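PDB 4WOK: UDP-glucose 4-epimerase from Brucella ovis, which probably interconverts UDP-glucose and UDP-galactose by inverting the configuration at C4 of the sugar, with a bound NAD as its redox cofactor. Local coordinates for residues Cys114-Cys128 with Tyr165-Phe179. The protein carries 2 engineered substitutions. Numbering follows the deposited sequence.
Sequences CRLTRTQNVIFSSSC and YAVAYGLRYVALRYF. With NAD (nicotinamide-adenine-dinucleotide), chain B.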
ATOM      1  N   CYS A 114     -18.676   7.447  -7.760  1.00 17.32           N
ATOM      2  CA  CYS A 114     -18.456   6.688  -8.995  1.00 21.08           C
ATOM      3  C   CYS A 114     -19.758   6.302  -9.696  1.00 24.96           C
ATOM      4  O   CYS A 114     -19.944   6.609 -10.882  1.00 22.96           O
ATOM      5  CB  CYS A 114     -17.644   5.428  -8.709  1.00 18.37           C
ATOM      6  SG  CYS A 114     -15.892   5.728  -8.360  1.00 23.20           S
ATOM      7  N   ARG A 115     -20.660   5.627  -8.981  1.00 18.65           N
ATOM      8  CA  ARG A 115     -21.869   5.135  -9.642  1.00 27.52           C
ATOM      9  C   ARG A 115     -22.745   6.297 -10.096  1.00 26.19           C
ATOM     10  O   ARG A 115     -23.419   6.195 -11.139  1.00 23.78           O
ATOM     11  CB  ARG A 115     -22.674   4.187  -8.740  1.00 26.56           C
ATOM     12  CG  ARG A 115     -23.385   4.868  -7.546  1.00 19.66           C
ATOM     13  CD  ARG A 115     -24.031   3.842  -6.629  1.00 22.58           C
ATOM     14  NE  ARG A 115     -24.523   4.444  -5.391  1.00 21.56           N
ATOM     15  CZ  ARG A 115     -25.766   4.883  -5.220  1.00 24.01           C
ATOM     16  NH1 ARG A 115     -26.650   4.770  -6.199  1.00 23.07           N
ATOM     17  NH2 ARG A 115     -26.135   5.419  -4.061  1.00 22.01           N
ATOM     18  N   LEU A 116     -22.724   7.406  -9.353  1.00 20.07           N
ATOM     19  CA  LEU A 116     -23.605   8.524  -9.693  1.00 21.04           C
ATOM     20  C   LEU A 116     -23.041   9.367 -10.839  1.00 21.45           C
ATOM     21  O   LEU A 116     -23.723  10.245 -11.364  1.00 25.82           O
ATOM     22  CB  LEU A 116     -23.860   9.405  -8.469  1.00 21.39           C
ATOM     23  CG  LEU A 116     -24.593   8.704  -7.314  1.00 22.07           C
ATOM     24  CD1 LEU A 116     -24.598   9.588  -6.062  1.00 22.93           C
ATOM     25  CD2 LEU A 116     -26.026   8.310  -7.734  1.00 24.95           C
ATOM     26  N   THR A 117     -21.807   9.092 -11.249  1.00 20.63           N
ATOM     27  CA  THR A 117     -21.246   9.828 -12.375  1.00 21.79           C
ATOM     28  C   THR A 117     -20.921   8.875 -13.536  1.00 24.78           C
ATOM     29  O   THR A 117     -20.316   9.280 -14.522  1.00 25.23           O
ATOM     30  CB  THR A 117     -19.977  10.618 -11.958  1.00 25.29           C
ATOM     31  OG1 THR A 117     -18.971   9.717 -11.468  1.00 22.79           O
ATOM     32  CG2 THR A 117     -20.313  11.639 -10.838  1.00 20.52           C
ATOM     33  N   ARG A 118     -21.330   7.614 -13.401  1.00 22.18           N
ATOM     34  CA  ARG A 118     -21.004   6.566 -14.379  1.00 23.04           C
ATOM     35  C   ARG A 118     -19.494   6.491 -14.552  1.00 30.39           C
ATOM     36  O   ARG A 118     -18.991   6.170 -15.629  1.00 24.72           O
ATOM     37  CB  ARG A 118     -21.696   6.814 -15.728  1.00 29.87           C
ATOM     38  N   THR A 119     -18.771   6.814 -13.486  1.00 23.50           N
ATOM     39  CA  THR A 119     -17.336   6.614 -13.478  1.00 23.01           C
ATOM     40  C   THR A 119     -17.100   5.166 -13.087  1.00 31.12           C
ATOM     41  O   THR A 119     -17.399   4.759 -11.985  1.00 27.11           O
ATOM     42  CB  THR A 119     -16.625   7.576 -12.514  1.00 19.95           C
ATOM     43  OG1 THR A 119     -16.798   8.921 -12.979  1.00 21.27           O
ATOM     44  CG2 THR A 119     -15.135   7.256 -12.449  1.00 21.47           C
ATOM     45  N   GLN A 120     -16.548   4.381 -13.997  1.00 25.76           N
ATOM     46  CA  GLN A 120     -16.716   2.940 -13.910  1.00 34.54           C
ATOM     47  C   GLN A 120     -15.627   2.115 -13.243  1.00 38.88           C
ATOM     48  O   GLN A 120     -15.928   1.171 -12.514  1.00 53.68           O
ATOM     49  CB  GLN A 120     -16.918   2.374 -15.320  1.00 39.86           C
ATOM     50  CG  GLN A 120     -18.307   1.821 -15.530  1.00 59.04           C
ATOM     51  CD  GLN A 120     -18.542   0.547 -14.749  1.00 63.19           C
ATOM     52  OE1 GLN A 120     -17.655   0.057 -14.048  1.00 63.81           O
ATOM     53  NE2 GLN A 120     -19.743  -0.008 -14.878  1.00 69.77           N
ATOM     54  N   ASN A 121     -14.370   2.424 -13.514  1.00 27.19           N
ATOM     55  CA  ASN A 121     -13.310   1.491 -13.156  1.00 27.26           C
ATOM     56  C   ASN A 121     -12.567   1.822 -11.852  1.00 30.81           C
ATOM     57  O   ASN A 121     -11.794   2.771 -11.815  1.00 37.47           O
ATOM     58  CB  ASN A 121     -12.320   1.424 -14.309  1.00 22.87           C
ATOM     59  CG  ASN A 121     -12.965   0.885 -15.584  1.00 31.73           C
ATOM     60  OD1 ASN A 121     -13.718  -0.082 -15.539  1.00 32.19           O
ATOM     61  ND2 ASN A 121     -12.684   1.520 -16.716  1.00 28.21           N
ATOM     62  N   VAL A 122     -12.765   1.015 -10.809  1.00 21.98           N
ATOM     63  CA  VAL A 122     -12.152   1.313  -9.505  1.00 22.13           C
ATOM     64  C   VAL A 122     -11.047   0.336  -9.144  1.00 23.45           C
ATOM     65  O   VAL A 122     -11.257  -0.875  -9.093  1.00 25.46           O
ATOM     66  CB  VAL A 122     -13.205   1.323  -8.379  1.00 24.81           C
ATOM     67  CG1 VAL A 122     -12.541   1.527  -7.006  1.00 21.60           C
ATOM     68  CG2 VAL A 122     -14.236   2.418  -8.653  1.00 24.48           C
ATOM     69  N   ILE A 123      -9.858   0.877  -8.908  1.00 21.95           N
ATOM     70  CA  ILE A 123      -8.734   0.070  -8.471  1.00 19.98           C
ATOM     71  C   ILE A 123      -8.528   0.365  -6.989  1.00 26.03           C
ATOM     72  O   ILE A 123      -8.172   1.477  -6.629  1.00 23.70           O
ATOM     73  CB  ILE A 123      -7.453   0.382  -9.260  1.00 20.64           C
ATOM     74  CG1 ILE A 123      -7.712   0.351 -10.779  1.00 26.14           C
ATOM     75  CG2 ILE A 123      -6.316  -0.549  -8.824  1.00 22.63           C
ATOM     76  CD1 ILE A 123      -8.254  -0.945 -11.263  1.00 35.22           C
ATOM     77  N   PHE A 124      -8.764  -0.631  -6.146  1.00 19.23           N
ATOM     78  CA  PHE A 124      -8.799  -0.454  -4.691  1.00 18.51           C
ATOM     79  C   PHE A 124      -7.537  -0.993  -4.032  1.00 22.80           C
ATOM     80  O   PHE A 124      -7.201  -2.165  -4.187  1.00 23.08           O
ATOM     81  CB  PHE A 124     -10.014  -1.157  -4.091  1.00 22.09           C
ATOM     82  CG  PHE A 124     -10.084  -1.045  -2.587  1.00 24.50           C
ATOM     83  CD1 PHE A 124     -10.248   0.193  -1.978  1.00 25.82           C
ATOM     84  CD2 PHE A 124      -9.948  -2.165  -1.785  1.00 24.90           C
ATOM     85  CE1 PHE A 124     -10.292   0.306  -0.570  1.00 27.04           C
ATOM     86  CE2 PHE A 124      -9.987  -2.066  -0.377  1.00 24.25           C
ATOM     87  CZ  PHE A 124     -10.165  -0.828   0.222  1.00 22.67           C
ATOM     88  N   SER A 125      -6.833  -0.139  -3.295  1.00 20.82           N
ATOM     89  CA  SER A 125      -5.633  -0.582  -2.600  1.00 21.58           C
ATOM     90  C   SER A 125      -6.057  -1.205  -1.282  1.00 25.27           C
ATOM     91  O   SER A 125      -6.460  -0.514  -0.355  1.00 23.93           O
ATOM     92  CB  SER A 125      -4.653   0.582  -2.375  1.00 22.98           C
ATOM     93  OG  SER A 125      -3.334   0.228  -2.804  1.00 29.78           O
ATOM     94  N   SER A 126      -5.986  -2.526  -1.216  1.00 24.84           N
ATOM     95  CA  SER A 126      -6.424  -3.257  -0.045  1.00 25.47           C
ATOM     96  C   SER A 126      -5.204  -3.689   0.750  1.00 26.63           C
ATOM     97  O   SER A 126      -4.140  -3.096   0.610  1.00 33.14           O
ATOM     98  CB  SER A 126      -7.276  -4.459  -0.457  1.00 26.56           C
ATOM     99  OG  SER A 126      -7.917  -5.042   0.667  1.00 25.75           O
ATOM    100  N   SER A 127      -5.344  -4.732   1.559  1.00 23.92           N
ATOM    101  CA  SER A 127      -4.257  -5.179   2.433  1.00 24.88           C
ATOM    102  C   SER A 127      -4.345  -6.662   2.679  1.00 24.44           C
ATOM    103  O   SER A 127      -5.438  -7.212   2.737  1.00 28.20           O
ATOM    104  CB  SER A 127      -4.301  -4.443   3.779  1.00 24.27           C
ATOM    105  OG  SER A 127      -3.344  -4.996   4.672  1.00 25.93           O
ATOM    106  N   CYS A 128      -3.198  -7.309   2.839  1.00 28.25           N
ATOM    107  CA  CYS A 128      -3.184  -8.714   3.220  1.00 31.59           C
ATOM    108  C   CYS A 128      -3.543  -8.876   4.694  1.00 34.41           C
ATOM    109  O   CYS A 128      -3.666  -9.995   5.190  1.00 35.18           O
ATOM    110  CB  CYS A 128      -1.823  -9.343   2.932  1.00 32.09           C
ATOM    111  SG  CYS A 128      -1.516  -9.672   1.186  1.00 34.97           S
ATOM    112  N   TYR A 165     -21.559  -3.370  -4.741  1.00 21.68           N
ATOM    113  CA  TYR A 165     -21.775  -2.289  -5.701  1.00 24.70           C
ATOM    114  C   TYR A 165     -21.642  -2.792  -7.141  1.00 25.70           C
ATOM    115  O   TYR A 165     -22.300  -2.288  -8.064  1.00 26.95           O
ATOM    116  CB  TYR A 165     -20.800  -1.144  -5.423  1.00 21.15           C
ATOM    117  CG  TYR A 165     -21.352  -0.120  -4.459  1.00 22.37           C
ATOM    118  CD1 TYR A 165     -21.825  -0.499  -3.199  1.00 25.89           C
ATOM    119  CD2 TYR A 165     -21.390   1.233  -4.793  1.00 18.87           C
ATOM    120  CE1 TYR A 165     -22.337   0.441  -2.310  1.00 20.60           C
ATOM    121  CE2 TYR A 165     -21.895   2.183  -3.898  1.00 18.30           C
ATOM    122  CZ  TYR A 165     -22.363   1.778  -2.659  1.00 22.72           C
ATOM    123  OH  TYR A 165     -22.870   2.697  -1.766  1.00 22.68           O
ATOM    124  N   ALA A 166     -20.806  -3.804  -7.342  1.00 25.74           N
ATOM    125  CA  ALA A 166     -20.726  -4.431  -8.659  1.00 27.90           C
ATOM    126  C   ALA A 166     -22.052  -5.109  -8.996  1.00 28.32           C
ATOM    127  O   ALA A 166     -22.570  -4.967 -10.105  1.00 28.16           O
ATOM    128  CB  ALA A 166     -19.584  -5.438  -8.711  1.00 29.97           C
ATOM    129  N   VAL A 167     -22.594  -5.855  -8.040  1.00 25.05           N
ATOM    130  CA  VAL A 167     -23.875  -6.518  -8.238  1.00 27.20           C
ATOM    131  C   VAL A 167     -24.967  -5.496  -8.545  1.00 33.29           C
ATOM    132  O   VAL A 167     -25.718  -5.639  -9.508  1.00 28.19           O
ATOM    133  CB  VAL A 167     -24.294  -7.354  -7.013  1.00 29.86           C
ATOM    134  CG1 VAL A 167     -25.774  -7.739  -7.110  1.00 35.32           C
ATOM    135  CG2 VAL A 167     -23.429  -8.595  -6.888  1.00 31.77           C
ATOM    136  N   ALA A 168     -25.034  -4.443  -7.744  1.00 29.90           N
ATOM    137  CA  ALA A 168     -26.160  -3.525  -7.831  1.00 28.75           C
ATOM    138  C   ALA A 168     -26.032  -2.498  -8.947  1.00 30.34           C
ATOM    139  O   ALA A 168     -27.035  -2.091  -9.536  1.00 28.79           O
ATOM    140  CB  ALA A 168     -26.330  -2.813  -6.515  1.00 24.53           C
ATOM    141  N   TYR A 169     -24.808  -2.049  -9.207  1.00 24.17           N
ATOM    142  CA  TYR A 169     -24.613  -0.885 -10.059  1.00 29.35           C
ATOM    143  C   TYR A 169     -23.699  -1.151 -11.241  1.00 26.88           C
ATOM    144  O   TYR A 169     -23.450  -0.250 -12.035  1.00 26.97           O
ATOM    145  CB  TYR A 169     -24.039   0.271  -9.248  1.00 24.92           C
ATOM    146  CG  TYR A 169     -24.775   0.526  -7.939  1.00 24.98           C
ATOM    147  CD1 TYR A 169     -26.107   0.911  -7.931  1.00 25.70           C
ATOM    148  CD2 TYR A 169     -24.122   0.402  -6.720  1.00 23.71           C
ATOM    149  CE1 TYR A 169     -26.789   1.155  -6.732  1.00 24.47           C
ATOM    150  CE2 TYR A 169     -24.793   0.651  -5.519  1.00 21.06           C
ATOM    151  CZ  TYR A 169     -26.124   1.024  -5.539  1.00 26.41           C
ATOM    152  OH  TYR A 169     -26.794   1.267  -4.355  1.00 22.89           O
ATOM    153  N   GLY A 170     -23.180  -2.365 -11.340  1.00 26.87           N
ATOM    154  CA  GLY A 170     -22.273  -2.694 -12.428  1.00 28.59           C
ATOM    155  C   GLY A 170     -20.897  -2.049 -12.318  1.00 37.74           C
ATOM    156  O   GLY A 170     -20.192  -1.904 -13.321  1.00 30.85           O
ATOM    157  N   LEU A 171     -20.501  -1.641 -11.114  1.00 25.82           N
ATOM    158  CA  LEU A 171     -19.149  -1.124 -10.956  0.52 25.44           C
ATOM    159  C   LEU A 171     -18.149  -2.256 -11.241  1.00 30.25           C
ATOM    160  O   LEU A 171     -18.388  -3.428 -10.941  1.00 29.39           O
ATOM    161  CB  LEU A 171     -18.937  -0.507  -9.560  0.52 25.31           C
ATOM    162  CG  LEU A 171     -19.733   0.774  -9.238  0.52 32.27           C
ATOM    163  CD1 LEU A 171     -19.341   1.393  -7.872  0.52 28.23           C
ATOM    164  CD2 LEU A 171     -19.630   1.841 -10.330  0.52 23.75           C
ATOM    165  N   ARG A 172     -17.049  -1.891 -11.898  1.00 26.55           N
ATOM    166  CA  ARG A 172     -15.990  -2.845 -12.214  1.00 27.27           C
ATOM    167  C   ARG A 172     -14.762  -2.524 -11.379  1.00 26.57           C
ATOM    168  O   ARG A 172     -14.416  -1.349 -11.211  1.00 29.15           O
ATOM    169  CB  ARG A 172     -15.642  -2.812 -13.701  1.00 28.44           C
ATOM    170  CG  ARG A 172     -16.829  -3.152 -14.609  1.00 29.32           C
ATOM    171  CD  ARG A 172     -16.427  -3.271 -16.074  1.00 45.56           C
ATOM    172  NE  ARG A 172     -15.920  -2.015 -16.622  1.00 49.47           N
ATOM    173  CZ  ARG A 172     -16.682  -1.074 -17.174  1.00 55.43           C
ATOM    174  NH1 ARG A 172     -17.998  -1.238 -17.254  1.00 55.26           N
ATOM    175  NH2 ARG A 172     -16.129   0.034 -17.655  1.00 53.64           N
ATOM    176  N   TYR A 173     -14.091  -3.545 -10.862  1.00 26.79           N
ATOM    177  CA  TYR A 173     -13.011  -3.260  -9.926  1.00 26.13           C
ATOM    178  C   TYR A 173     -11.928  -4.301  -9.879  1.00 26.81           C
ATOM    179  O   TYR A 173     -12.115  -5.438 -10.293  1.00 28.74           O
ATOM    180  CB  TYR A 173     -13.568  -3.088  -8.506  1.00 25.73           C
ATOM    181  CG  TYR A 173     -14.086  -4.374  -7.910  1.00 27.41           C
ATOM    182  CD1 TYR A 173     -15.389  -4.792  -8.147  1.00 29.90           C
ATOM    183  CD2 TYR A 173     -13.276  -5.170  -7.104  1.00 26.95           C
ATOM    184  CE1 TYR A 173     -15.875  -5.964  -7.601  1.00 33.28           C
ATOM    185  CE2 TYR A 173     -13.748  -6.346  -6.560  1.00 32.42           C
ATOM    186  CZ  TYR A 173     -15.053  -6.737  -6.810  1.00 39.08           C
ATOM    187  OH  TYR A 173     -15.536  -7.907  -6.268  1.00 35.67           O
ATOM    188  N   VAL A 174     -10.797  -3.882  -9.325  1.00 26.40           N
ATOM    189  CA  VAL A 174      -9.695  -4.762  -8.989  1.00 28.34           C
ATOM    190  C   VAL A 174      -9.277  -4.372  -7.592  1.00 29.98           C
ATOM    191  O   VAL A 174      -8.987  -3.198  -7.344  1.00 26.55           O
ATOM    192  CB  VAL A 174      -8.499  -4.619  -9.943  1.00 29.40           C
ATOM    193  CG1 VAL A 174      -7.310  -5.466  -9.464  1.00 30.91           C
ATOM    194  CG2 VAL A 174      -8.892  -5.000 -11.369  1.00 28.70           C
ATOM    195  N   ALA A 175      -9.271  -5.337  -6.683  1.00 26.08           N
ATOM    196  CA  ALA A 175      -8.777  -5.102  -5.336  1.00 26.46           C
ATOM    197  C   ALA A 175      -7.374  -5.674  -5.268  1.00 30.53           C
ATOM    198  O   ALA A 175      -7.146  -6.806  -5.687  1.00 32.13           O
ATOM    199  CB  ALA A 175      -9.691  -5.741  -4.290  1.00 26.04           C
ATOM    200  N   LEU A 176      -6.432  -4.884  -4.761  1.00 26.63           N
ATOM    201  CA  LEU A 176      -5.040  -5.311  -4.712  1.00 28.35           C
ATOM    202  C   LEU A 176      -4.579  -5.430  -3.265  1.00 33.87           C
ATOM    203  O   LEU A 176      -4.587  -4.448  -2.519  1.00 26.68           O
ATOM    204  CB  LEU A 176      -4.151  -4.335  -5.486  1.00 27.21           C
ATOM    205  CG  LEU A 176      -4.455  -4.197  -6.983  1.00 29.16           C
ATOM    206  CD1 LEU A 176      -3.625  -3.072  -7.595  1.00 32.56           C
ATOM    207  CD2 LEU A 176      -4.216  -5.510  -7.742  1.00 28.13           C
ATOM    208  N   ARG A 177      -4.183  -6.642  -2.884  1.00 26.88           N
ATOM    209  CA  ARG A 177      -3.803  -6.948  -1.512  1.00 30.51           C
ATOM    210  C   ARG A 177      -2.287  -7.108  -1.396  1.00 31.09           C
ATOM    211  O   ARG A 177      -1.669  -7.829  -2.181  1.00 31.01           O
ATOM    212  CB  ARG A 177      -4.498  -8.233  -1.029  1.00 30.93           C
ATOM    213  CG  ARG A 177      -6.017  -8.243  -1.169  1.00 34.49           C
ATOM    214  CD  ARG A 177      -6.591  -9.611  -0.787  1.00 33.31           C
ATOM    215  NE  ARG A 177      -8.043  -9.681  -0.941  1.00 31.17           N
ATOM    216  CZ  ARG A 177      -8.700 -10.796  -1.269  1.00 35.48           C
ATOM    217  NH1 ARG A 177      -8.035 -11.926  -1.475  1.00 34.67           N
ATOM    218  NH2 ARG A 177     -10.020 -10.785  -1.384  1.00 30.43           N
ATOM    219  N   TYR A 178      -1.687  -6.435  -0.420  1.00 28.73           N
ATOM    220  CA  TYR A 178      -0.256  -6.597  -0.177  1.00 32.48           C
ATOM    221  C   TYR A 178       0.041  -6.275   1.273  1.00 31.97           C
ATOM    222  O   TYR A 178      -0.810  -5.720   1.978  1.00 29.53           O
ATOM    223  CB  TYR A 178       0.568  -5.713  -1.119  1.00 28.26           C
ATOM    224  CG  TYR A 178       0.103  -4.265  -1.177  1.00 26.25           C
ATOM    225  CD1 TYR A 178      -0.961  -3.881  -1.998  1.00 29.72           C
ATOM    226  CD2 TYR A 178       0.744  -3.287  -0.431  1.00 26.22           C
ATOM    227  CE1 TYR A 178      -1.382  -2.568  -2.049  1.00 28.68           C
ATOM    228  CE2 TYR A 178       0.343  -1.971  -0.483  1.00 25.60           C
ATOM    229  CZ  TYR A 178      -0.725  -1.615  -1.289  1.00 31.67           C
ATOM    230  OH  TYR A 178      -1.132  -0.300  -1.333  1.00 28.91           O
ATOM    231  N   PHE A 179       1.245  -6.627   1.721  1.00 27.79           N
ATOM    232  CA  PHE A 179       1.608  -6.437   3.125  1.00 34.77           C
ATOM    233  C   PHE A 179       2.310  -5.106   3.416  1.00 41.08           C
ATOM    234  O   PHE A 179       1.731  -4.221   4.053  1.00 41.07           O
ATOM    235  CB  PHE A 179       2.498  -7.595   3.599  1.00 36.05           C
ATOM    236  CG  PHE A 179       1.726  -8.803   4.069  1.00 34.27           C
ATOM    237  CD1 PHE A 179       0.978  -8.750   5.242  1.00 36.06           C
ATOM    238  CD2 PHE A 179       1.746  -9.985   3.342  1.00 35.27           C
ATOM    239  CE1 PHE A 179       0.270  -9.858   5.685  1.00 38.71           C
ATOM    240  CE2 PHE A 179       1.046 -11.098   3.777  1.00 31.04           C
ATOM    241  CZ  PHE A 179       0.305 -11.033   4.953  1.00 32.49           C
TER
HETATM  242  PA  NAD B 400      -0.185   7.540   2.893  1.00 18.84           P
HETATM  243  O1A NAD B 400      -0.888   8.003   4.155  1.00 20.23           O
HETATM  244  O2A NAD B 400       1.151   8.051   2.439  1.00 19.51           O
HETATM  245  O5B NAD B 400      -1.254   8.019   1.615  1.00 21.21           O
HETATM  246  C5B NAD B 400      -2.580   8.146   2.081  1.00 15.40           C
HETATM  247  C4B NAD B 400      -3.156   9.340   1.276  1.00 15.82           C
HETATM  248  O4B NAD B 400      -4.580   9.404   1.429  1.00 18.45           O
HETATM  249  C3B NAD B 400      -2.533  10.569   1.950  1.00 16.03           C
HETATM  250  O3B NAD B 400      -2.051  11.408   0.931  1.00 16.55           O
HETATM  251  C2B NAD B 400      -3.740  11.189   2.697  1.00 14.48           C
HETATM  252  O2B NAD B 400      -3.628  12.556   2.759  1.00 15.62           O
HETATM  253  C1B NAD B 400      -4.924  10.765   1.754  1.00 14.01           C
HETATM  254  N9A NAD B 400      -6.201  10.641   2.484  1.00 15.86           N
HETATM  255  C8A NAD B 400      -6.478   9.939   3.677  1.00 17.63           C
HETATM  256  N7A NAD B 400      -7.765  10.019   4.033  1.00 17.63           N
HETATM  257  C5A NAD B 400      -8.345  10.810   3.033  1.00 20.33           C
HETATM  258  C6A NAD B 400      -9.668  11.266   2.845  1.00 19.91           C
HETATM  259  N6A NAD B 400     -10.651  10.943   3.751  1.00 14.20           N
HETATM  260  N1A NAD B 400      -9.968  12.026   1.766  1.00 18.63           N
HETATM  261  C2A NAD B 400      -8.951  12.331   0.897  1.00 14.25           C
HETATM  262  N3A NAD B 400      -7.636  11.974   0.956  1.00 15.49           N
HETATM  263  C4A NAD B 400      -7.385  11.197   2.055  1.00 15.97           C
HETATM  264  O3  NAD B 400      -0.383   5.955   3.070  1.00 18.72           O
HETATM  265  PN  NAD B 400       0.229   5.006   1.913  1.00 23.39           P
HETATM  266  O1N NAD B 400       0.600   5.606   0.587  1.00 20.36           O
HETATM  267  O2N NAD B 400       1.035   4.011   2.672  1.00 29.35           O
HETATM  268  O5D NAD B 400      -0.984   3.837   1.530  1.00 34.97           O
HETATM  269  C5D NAD B 400      -2.086   4.385   0.995  1.00 36.16           C
HETATM  270  C4D NAD B 400      -2.980   3.206   0.611  1.00 23.04           C
HETATM  271  O4D NAD B 400      -2.157   1.969   0.572  1.00 21.98           O
HETATM  272  C3D NAD B 400      -4.023   2.973   1.723  1.00 26.13           C
HETATM  273  O3D NAD B 400      -5.151   2.472   1.080  1.00 30.12           O
HETATM  274  C2D NAD B 400      -3.339   1.883   2.554  1.00 32.83           C
HETATM  275  O2D NAD B 400      -4.197   1.062   3.242  1.00 40.86           O
HETATM  276  C1D NAD B 400      -2.804   1.038   1.375  1.00 24.26           C
HETATM  277  N1N NAD B 400      -1.758   0.038   1.928  1.00 25.24           N
HETATM  278  C2N NAD B 400      -0.519   0.550   2.305  1.00 26.59           C
HETATM  279  C3N NAD B 400       0.452  -0.351   2.815  1.00 25.97           C
HETATM  280  C7N NAD B 400       1.795   0.189   3.229  1.00 31.14           C
HETATM  281  O7N NAD B 400       2.672  -0.574   3.644  1.00 25.78           O
HETATM  282  N7N NAD B 400       2.018   1.549   3.132  1.00 20.89           N
HETATM  283  C4N NAD B 400       0.135  -1.707   2.932  1.00 27.60           C
HETATM  284  C5N NAD B 400      -1.118  -2.184   2.548  1.00 32.73           C
HETATM  285  C6N NAD B 400      -2.075  -1.293   2.043  1.00 31.50           C
HETATM  286  O   HOH W   1     -13.697   0.284 -19.222  1.00 41.93           O
HETATM  287  O   HOH W   2      -0.983  -3.646   5.375  1.00 46.83           O
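Phe124 N donates to Val174 O at 2.8 Å, one rung of the ladder joining parallel strands 121-125 and 172-177 of the Rossmann-fold sheet; helix 150-169 lies in the connection between them. On one face, branched Ile123 packs against two neighbours: CD1 lies alongside Val174 CB, and CG2, anti to the backbone N, meets Leu176 CD1 at 3.9 Å. On the other face the small Ala175 leaves room for the edge of the Phe124 ring, which continues toward Ala158 and Leu162 of helix 150-169.

Where the helices end, Arg115 lays its apolar CD 3.4 Å from the Tyr169 ring centroid, while its charged guanidinium stacks on that ring, planes 17° apart, and NE forms a salt bridge to Asp112 OD1. Nearby, the Gln120 amide lies over a face of the Arg172 guanidinium, whose NE and NH2 make weak bonds to Asn121 OD1; Asn121 ND2 donates to Val78 O.

At the cofactor end, slim Cys128 makes a CH-pi contact, CB 3.3 Å from the Phe179 ring centroid, its sulfur over the same face. Tyr178 combines a flat ring beside the nicotinamide with a polar tip: chi1 of 49° brings OH into a 2.7 Å hydrogen bond with Ser125 OG, which also bonds His243 NE2.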